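Local coordinates for protein adenylate kinase (Thermus thermophilus, PDB 3CM0) that probably catalyses the reversible transfer of the terminal phosphate group of ATP to AMP, giving two molecules of ADP, at residues 140-143 against 144-148; 123-126 against 127-131; 149-152 against 153-157. One frame throughout, in Å; residues are numbered along the deposited sequence.

Interaction 1: residues 140-143 against 144-148; sequences VRRR and LEVYR
Leu144 lies one helical turn beyond Val140 in helix 137-160, and their side chains run side by side, pointing the same way. From CB outward, the leucine follows the carbonyl of Val140. Leu144 CB stands 3.6 Å from Val140 O and almost as near the carbonyl oxygen of Arg141. CG comes closer, with 3.3 Å between Leu144 CG and Val140 O, because chi1 of -70° sets it beside its own backbone N and so back toward the preceding turn. At the tip, CD1 reaches the valine methyl, Leu144 CD1 to Val140 CG1 being 4.0 Å. The same oxygen that CG grazes accepts the backbone bond of this turn, 2.9 Å from Leu144 N to Val140 O.

A second pair, Arg142 and Val146, also side by side, lies two residues further along the helix. Val146 CG2 meets the edge of the Arg142 guanidinium near its plane, 3.9 Å from NH1 of Arg142, whose bend at chi3 (56°) turns NH1 toward Val146. Glu145 and Arg148 form a salt bridge, with 2.6 Å between Arg148 NH2 and Glu145 OE2. It uses the syn lone pair of OE2 but lies tilted 25° from the guanidinium plane; a weaker bond from Arg148 NE to Glu145 OE1 gives the carboxylate a second hold.

Arg143, predicted to bind AMP and with a chain extended from CG to NE, forms a salt bridge through NH1 with Asp135 of the LID, while Arg141 pairs with Glu137. On the buried side, Leu144 packs on Pro12, Pro13 and Glu116, and Tyr147 also rests on Pro12. Val140 meets Ile123 and Leu124, setting this part of helix 137-160 against helix 116-130 and the P-loop between strand 4-10 and helix 17-28.

Interaction 2: residues 123-126 against 127-131; sequences ILRR and AELEG
Arg126 and Glu130 are brought together by different chi1 values: the arginine places CG beside its carbonyl carbon (176°), the glutamate beside its backbone N, and a bend at chi3 of Arg126 (65°) turns the guanidinium to the carboxylate. The result is an i to i+4 salt bridge on the last turn of helix 116-130, which enters the LID and ends in a Schellman motif with Gly131 at positive phi. Arg126 NH1 lies 2.7 Å from Glu130 OE1, met at the guanidinium edge somewhat off the plane, while OE2 lies in that plane further out; the two flat groups are turned 76° from each other. Arg126 CG also lies against the carboxylate, 3.7 Å from Glu130 CD. The salt bridge thus pairs the guanidinium of a predicted ATP-binding residue, and the side chain of Arg126 touches Arg132, predicted to bind AMP. Backbone bonds from Ala127, Glu128, Leu129 and Glu130 to the residues four earlier hold the turn. One residue back, an arginine and a leucine are paired differently: Leu129 CD1 sits over one face of the Arg125 guanidinium, displaced toward its rim, 3.2 Å from Arg125 NH1.

Interaction 3: residues 149-152 against 153-157; sequences EKTE and PLVGY
Pro153 presses its ring against the carbonyls of the turn before it, with 3.4 Å between Pro153 CD and Glu149 O and 3.5 Å between Pro153 CD and Lys150 O. This is the tight part of the contact. The proline nitrogen has no hydrogen to give, and Leu154 N makes no bond to the turn's usual carbonyl either, so helix 137-160 is kinked here. Thr151 O carries the backbone across the break. It takes a well-formed bond from Val155 N at 3.0 Å, arriving nearly along the C=O axis, and a weak one from Leu154 N at 2.9 Å, bent to 123° at the hydrogen. Regular bonding continues with Gly156 N to Glu152 O.

Thr151, Leu154 and Val155 form the buried side. Thr151 CG2 and Val155 CG2 meet obliquely in ordinary contact at 4.0 Å, while a chi1 of -52° places OG1 of the threonine beside its own backbone N, where it is hydrogen-bonded to Tyr147 O. Val155 goes on to touch Leu164 and Arg166 of strand 164-168, and Leu154 packs on Ala92 of helix 89-101.

The outer side is looser. Glu149, Lys150 and Glu152 are exposed, and apart from Glu152 CB beside Pro153 N they contribute little side-chain contact; the carboxylate of Glu152 has a long, weak ion pair with Arg148. Gly156 adds no side chain to this surface.

Together these features make a proline kink in a long helix of the CORE domain, where the side chain of Leu154 comes about 4 Å from that of Pro86 of the predicted AMP site.

From the N terminus, interaction 2 comes first, at the end of helix 116-130, followed by interaction 1 and then interaction 3, both on helix 137-160. Each joins consecutive turns of one helix, so the three lie in series: none closes a longer loop, and none nests in or crosses another. Between interactions 2 and 1 the chain passes through the rest of the LID and reverses, bringing Val140 CG2 within 3.8 Å of Ile123 CG2 and packing the two helices together. Interaction 3 adjoins interaction 1 in sequence and continues the long helix to where it packs on helix 89-101 and strand 164-168, thus connecting the LID with the CORE sheet.

Interaction 1: residues 140-143 against 144-148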
loop_
_atom_site.group_PDB
_atom_site.type_symbol
_atom_site.label_atom_id
_atom_site.label_comp_id
_atom_site.label_asym_id
_atom_site.label_seq_id
_atom_site.Cartn_x
_atom_site.Cartn_y
_atom_site.Cartn_z
ATOM N N VAL A 140 -16.174 11.318 6.474
ATOM C CA VAL A 140 -14.802 11.399 5.984
ATOM C C VAL A 140 -13.827 11.571 7.150
ATOM O O VAL A 140 -12.822 10.866 7.220
ATOM C CB VAL A 140 -14.633 12.541 4.958
ATOM C CG1 VAL A 140 -13.138 12.726 4.612
ATOM C CG2 VAL A 140 -15.431 12.219 3.684
ATOM N N ARG A 141 -14.105 12.482 8.081
ATOM C CA ARG A 141 -13.199 12.659 9.210
ATOM C C ARG A 141 -13.119 11.400 10.061
ATOM O O ARG A 141 -12.083 11.108 10.659
ATOM C CB ARG A 141 -13.622 13.833 10.101
ATOM C CG ARG A 141 -13.366 15.204 9.508
ATOM C CD ARG A 141 -13.858 16.295 10.452
ATOM N NE ARG A 141 -14.017 17.583 9.784
ATOM C CZ ARG A 141 -13.020 18.294 9.267
ATOM N NH1 ARG A 141 -11.768 17.850 9.339
ATOM N NH2 ARG A 141 -13.275 19.449 8.667
ATOM N N ARG A 142 -14.213 10.660 10.145
ATOM C CA ARG A 142 -14.190 9.430 10.923
ATOM C C ARG A 142 -13.343 8.371 10.225
ATOM O O ARG A 142 -12.549 7.670 10.864
ATOM C CB ARG A 142 -15.609 8.884 11.110
ATOM C CG ARG A 142 -15.656 7.699 12.061
ATOM C CD ARG A 142 -17.046 7.085 12.089
ATOM N NE ARG A 142 -17.492 6.690 10.751
ATOM C CZ ARG A 142 -16.866 5.802 9.982
ATOM N NH1 ARG A 142 -15.760 5.208 10.412
ATOM N NH2 ARG A 142 -17.345 5.514 8.778
ATOM N N ARG A 143 -13.513 8.238 8.917
ATOM C CA ARG A 143 -12.722 7.271 8.186
ATOM C C ARG A 143 -11.237 7.628 8.295
ATOM O O ARG A 143 -10.388 6.731 8.337
ATOM C CB ARG A 143 -13.167 7.212 6.724
ATOM C CG ARG A 143 -14.553 6.574 6.544
ATOM C CD ARG A 143 -15.086 6.748 5.116
ATOM N NE ARG A 143 -16.369 6.077 4.899
ATOM C CZ ARG A 143 -17.110 6.216 3.802
ATOM N NH1 ARG A 143 -16.696 7.007 2.822
ATOM N NH2 ARG A 143 -18.261 5.565 3.677
ATOM N N LEU A 144 -10.914 8.927 8.358
ATOM C CA LEU A 144 -9.513 9.335 8.474
ATOM C C LEU A 144 -8.956 8.995 9.851
ATOM O O LEU A 144 -7.774 8.667 9.993
ATOM C CB LEU A 144 -9.359 10.847 8.182
ATOM C CG LEU A 144 -9.578 11.207 6.708
ATOM C CD1 LEU A 144 -9.593 12.735 6.553
ATOM C CD2 LEU A 144 -8.479 10.582 5.840
ATOM N N GLU A 145 -9.799 9.053 10.877
ATOM C CA GLU A 145 -9.367 8.726 12.235
ATOM C C GLU A 145 -9.110 7.228 12.374
ATOM O O GLU A 145 -8.185 6.790 13.088
ATOM C CB GLU A 145 -10.428 9.176 13.244
ATOM C CG GLU A 145 -10.137 8.767 14.677
ATOM C CD GLU A 145 -8.813 9.307 15.203
ATOM O OE1 GLU A 145 -8.354 10.375 14.747
ATOM O OE2 GLU A 145 -8.238 8.669 16.101
ATOM N N VAL A 146 -9.934 6.442 11.694
ATOM C CA VAL A 146 -9.767 4.992 11.716
ATOM C C VAL A 146 -8.456 4.640 11.010
ATOM O O VAL A 146 -7.666 3.807 11.484
ATOM C CB VAL A 146 -10.945 4.293 11.008
ATOM C CG1 VAL A 146 -10.614 2.831 10.741
ATOM C CG2 VAL A 146 -12.186 4.391 11.878
ATOM N N TYR A 147 -8.236 5.266 9.863
ATOM C CA TYR A 147 -7.002 5.048 9.124
ATOM C C TYR A 147 -5.809 5.393 10.021
ATOM O O TYR A 147 -4.809 4.657 10.070
ATOM C CB TYR A 147 -6.966 5.932 7.869
ATOM C CG TYR A 147 -5.557 6.200 7.366
ATOM C CD1 TYR A 147 -4.871 5.267 6.572
ATOM C CD2 TYR A 147 -4.875 7.342 7.769
ATOM C CE1 TYR A 147 -3.531 5.482 6.207
ATOM C CE2 TYR A 147 -3.545 7.564 7.415
ATOM C CZ TYR A 147 -2.881 6.634 6.636
ATOM O OH TYR A 147 -1.564 6.892 6.282
ATOM N N ARG A 148 -5.886 6.522 10.721
ATOM C CA ARG A 148 -4.776 6.881 11.591
ATOM C C ARG A 148 -4.548 5.826 12.668
ATOM O O ARG A 148 -3.399 5.455 12.959
ATOM C CB ARG A 148 -5.019 8.235 12.252
ATOM C CG ARG A 148 -3.826 8.731 13.070
ATOM C CD ARG A 148 -4.176 9.990 13.873
ATOM N NE ARG A 148 -5.119 9.694 14.954
ATOM C CZ ARG A 148 -4.814 9.054 16.081
ATOM N NH1 ARG A 148 -3.577 8.624 16.301
ATOM N NH2 ARG A 148 -5.750 8.846 16.996
#

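Interaction 2: residues 123-126 against 127-131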
loop_
_atom_site.group_PDB
_atom_site.type_symbol
_atom_site.label_atom_id
_atom_site.label_comp_id
_atom_site.label_asym_id
_atom_site.label_seq_id
_atom_site.Cartn_x
_atom_site.Cartn_y
_atom_site.Cartn_z
ATOM N N ILE A 123 -11.531 15.051 -0.880
ATOM C CA ILE A 123 -12.472 13.942 -0.899
ATOM C C ILE A 123 -13.905 14.433 -1.128
ATOM O O ILE A 123 -14.628 13.888 -1.986
ATOM C CB ILE A 123 -12.385 13.157 0.406
ATOM C CG1 ILE A 123 -11.002 12.495 0.509
ATOM C CG2 ILE A 123 -13.509 12.111 0.457
ATOM C CD1 ILE A 123 -10.689 11.920 1.872
ATOM N N LEU A 124 -14.319 15.464 -0.385
ATOM C CA LEU A 124 -15.673 15.986 -0.559
ATOM C C LEU A 124 -15.889 16.559 -1.961
ATOM O O LEU A 124 -16.983 16.448 -2.525
ATOM C CB LEU A 124 -16.004 17.026 0.529
ATOM C CG LEU A 124 -16.085 16.523 1.972
ATOM C CD1 LEU A 124 -16.410 17.689 2.887
ATOM C CD2 LEU A 124 -17.147 15.439 2.113
ATOM N N ARG A 125 -14.855 17.153 -2.547
ATOM C CA ARG A 125 -15.006 17.693 -3.887
ATOM C C ARG A 125 -15.200 16.592 -4.928
ATOM O O ARG A 125 -16.105 16.677 -5.771
ATOM C CB ARG A 125 -13.800 18.546 -4.289
ATOM C CG ARG A 125 -13.951 19.101 -5.704
ATOM C CD ARG A 125 -12.858 20.083 -6.070
ATOM N NE ARG A 125 -12.982 20.516 -7.460
ATOM C CZ ARG A 125 -12.630 19.772 -8.504
ATOM N NH1 ARG A 125 -12.123 18.561 -8.313
ATOM N NH2 ARG A 125 -12.787 20.233 -9.735
ATOM N N ARG A 126 -14.331 15.589 -4.905
ATOM C CA ARG A 126 -14.439 14.493 -5.853
ATOM C C ARG A 126 -15.799 13.800 -5.655
ATOM O O ARG A 126 -16.445 13.385 -6.625
ATOM C CB ARG A 126 -13.294 13.502 -5.642
ATOM C CG ARG A 126 -13.362 12.262 -6.528
ATOM C CD ARG A 126 -12.279 11.249 -6.157
ATOM N NE ARG A 126 -12.457 10.708 -4.809
ATOM C CZ ARG A 126 -13.290 9.719 -4.490
ATOM N NH1 ARG A 126 -14.036 9.141 -5.425
ATOM N NH2 ARG A 126 -13.381 9.308 -3.231
ATOM N N ALA A 127 -16.245 13.700 -4.400
ATOM C CA ALA A 127 -17.534 13.065 -4.105
ATOM C C ALA A 127 -18.680 13.843 -4.734
ATOM O O ALA A 127 -19.576 13.261 -5.358
ATOM C CB ALA A 127 -17.743 12.951 -2.588
ATOM N N GLU A 128 -18.663 15.162 -4.569
ATOM C CA GLU A 128 -19.722 15.984 -5.129
ATOM C C GLU A 128 -19.758 15.795 -6.644
ATOM O O GLU A 128 -20.818 15.575 -7.230
ATOM C CB GLU A 128 -19.489 17.458 -4.765
ATOM C CG GLU A 128 -19.546 17.723 -3.257
ATOM C CD GLU A 128 -19.333 19.194 -2.884
ATOM O OE1 GLU A 128 -18.244 19.749 -3.171
ATOM O OE2 GLU A 128 -20.264 19.793 -2.298
ATOM N N LEU A 129 -18.586 15.847 -7.265
ATOM C CA LEU A 129 -18.462 15.700 -8.709
ATOM C C LEU A 129 -18.933 14.332 -9.218
ATOM O O LEU A 129 -19.648 14.254 -10.218
ATOM C CB LEU A 129 -17.005 15.938 -9.130
ATOM C CG LEU A 129 -16.447 17.347 -8.858
ATOM C CD1 LEU A 129 -14.965 17.398 -9.225
ATOM C CD2 LEU A 129 -17.233 18.385 -9.658
ATOM N N GLU A 130 -18.533 13.262 -8.532
ATOM C CA GLU A 130 -18.907 11.906 -8.934
ATOM C C GLU A 130 -20.326 11.511 -8.519
ATOM O O GLU A 130 -20.799 10.417 -8.847
ATOM C CB GLU A 130 -17.920 10.881 -8.365
ATOM C CG GLU A 130 -16.511 10.958 -8.955
ATOM C CD GLU A 130 -15.569 9.897 -8.385
ATOM O OE1 GLU A 130 -15.912 9.272 -7.362
ATOM O OE2 GLU A 130 -14.472 9.694 -8.949
ATOM N N GLY A 131 -20.999 12.402 -7.798
ATOM C CA GLY A 131 -22.355 12.128 -7.348
ATOM C C GLY A 131 -22.464 11.129 -6.199
ATOM O O GLY A 131 -23.527 10.544 -6.006
#

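Interaction 3: residues 149-152 against 153-157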
loop_
_atom_site.group_PDB
_atom_site.type_symbol
_atom_site.label_atom_id
_atom_site.label_comp_id
_atom_site.label_asym_id
_atom_site.label_seq_id
_atom_site.Cartn_x
_atom_site.Cartn_y
_atom_site.Cartn_z
ATOM N N GLU A 149 -5.629 5.329 13.258
ATOM C CA GLU A 149 -5.486 4.330 14.327
ATOM C C GLU A 149 -4.897 2.996 13.859
ATOM O O GLU A 149 -4.065 2.392 14.547
ATOM C CB GLU A 149 -6.832 4.091 15.004
ATOM C CG GLU A 149 -7.290 5.239 15.878
ATOM C CD GLU A 149 -8.691 5.007 16.438
ATOM O OE1 GLU A 149 -9.043 3.829 16.668
ATOM O OE2 GLU A 149 -9.429 5.994 16.656
ATOM N N LYS A 150 -5.304 2.548 12.688
ATOM C CA LYS A 150 -4.811 1.290 12.156
ATOM C C LYS A 150 -3.396 1.369 11.585
ATOM O O LYS A 150 -2.672 0.365 11.512
ATOM C CB LYS A 150 -5.754 0.784 11.062
ATOM C CG LYS A 150 -7.123 0.382 11.584
ATOM C CD LYS A 150 -7.961 -0.345 10.540
ATOM C CE LYS A 150 -8.318 0.525 9.352
ATOM N NZ LYS A 150 -9.264 -0.181 8.433
ATOM N N THR A 151 -3.001 2.564 11.169
ATOM C CA THR A 151 -1.702 2.758 10.532
ATOM C C THR A 151 -0.592 3.157 11.487
ATOM O O THR A 151 0.588 2.897 11.224
ATOM C CB THR A 151 -1.809 3.834 9.414
ATOM O OG1 THR A 151 -2.876 3.486 8.535
ATOM C CG2 THR A 151 -0.527 3.909 8.607
ATOM N N GLU A 152 -0.959 3.813 12.590
ATOM C CA GLU A 152 0.038 4.234 13.562
ATOM C C GLU A 152 1.047 3.131 13.996
ATOM O O GLU A 152 2.238 3.417 14.133
ATOM C CB GLU A 152 -0.662 4.812 14.796
ATOM C CG GLU A 152 0.305 5.316 15.821
ATOM C CD GLU A 152 -0.357 5.463 17.167
ATOM O OE1 GLU A 152 -1.483 6.011 17.199
ATOM O OE2 GLU A 152 0.242 5.033 18.182
ATOM N N PRO A 153 0.585 1.883 14.246
ATOM C CA PRO A 153 1.511 0.821 14.654
ATOM C C PRO A 153 2.524 0.529 13.551
ATOM O O PRO A 153 3.648 0.210 13.844
ATOM C CB PRO A 153 0.587 -0.377 14.944
ATOM C CG PRO A 153 -0.743 0.306 15.285
ATOM C CD PRO A 153 -0.811 1.389 14.266
ATOM N N LEU A 154 2.122 0.664 12.285
ATOM C CA LEU A 154 3.075 0.440 11.187
ATOM C C LEU A 154 4.072 1.577 11.109
ATOM O O LEU A 154 5.254 1.377 10.830
ATOM C CB LEU A 154 2.350 0.329 9.845
ATOM C CG LEU A 154 1.298 -0.773 9.791
ATOM C CD1 LEU A 154 0.607 -0.731 8.410
ATOM C CD2 LEU A 154 1.965 -2.123 9.981
ATOM N N VAL A 155 3.599 2.804 11.310
ATOM C CA VAL A 155 4.518 3.937 11.276
ATOM C C VAL A 155 5.587 3.759 12.373
ATOM O O VAL A 155 6.769 3.969 12.139
ATOM C CB VAL A 155 3.739 5.262 11.476
ATOM C CG1 VAL A 155 4.714 6.420 11.577
ATOM C CG2 VAL A 155 2.790 5.463 10.310
ATOM N N GLY A 156 5.164 3.360 13.573
ATOM C CA GLY A 156 6.109 3.144 14.659
ATOM C C GLY A 156 7.097 2.029 14.355
ATOM O O GLY A 156 8.286 2.134 14.652
ATOM N N TYR A 157 6.593 0.962 13.745
ATOM C CA TYR A 157 7.426 -0.187 13.378
ATOM C C TYR A 157 8.539 0.224 12.412
ATOM O O TYR A 157 9.726 -0.109 12.583
ATOM C CB TYR A 157 6.549 -1.231 12.702
ATOM C CG TYR A 157 7.305 -2.453 12.278
ATOM C CD1 TYR A 157 7.571 -3.481 13.184
ATOM C CD2 TYR A 157 7.753 -2.597 10.965
ATOM C CE1 TYR A 157 8.263 -4.636 12.787
ATOM C CE2 TYR A 157 8.465 -3.750 10.564
ATOM C CZ TYR A 157 8.706 -4.759 11.480
ATOM O OH TYR A 157 9.367 -5.894 11.070
#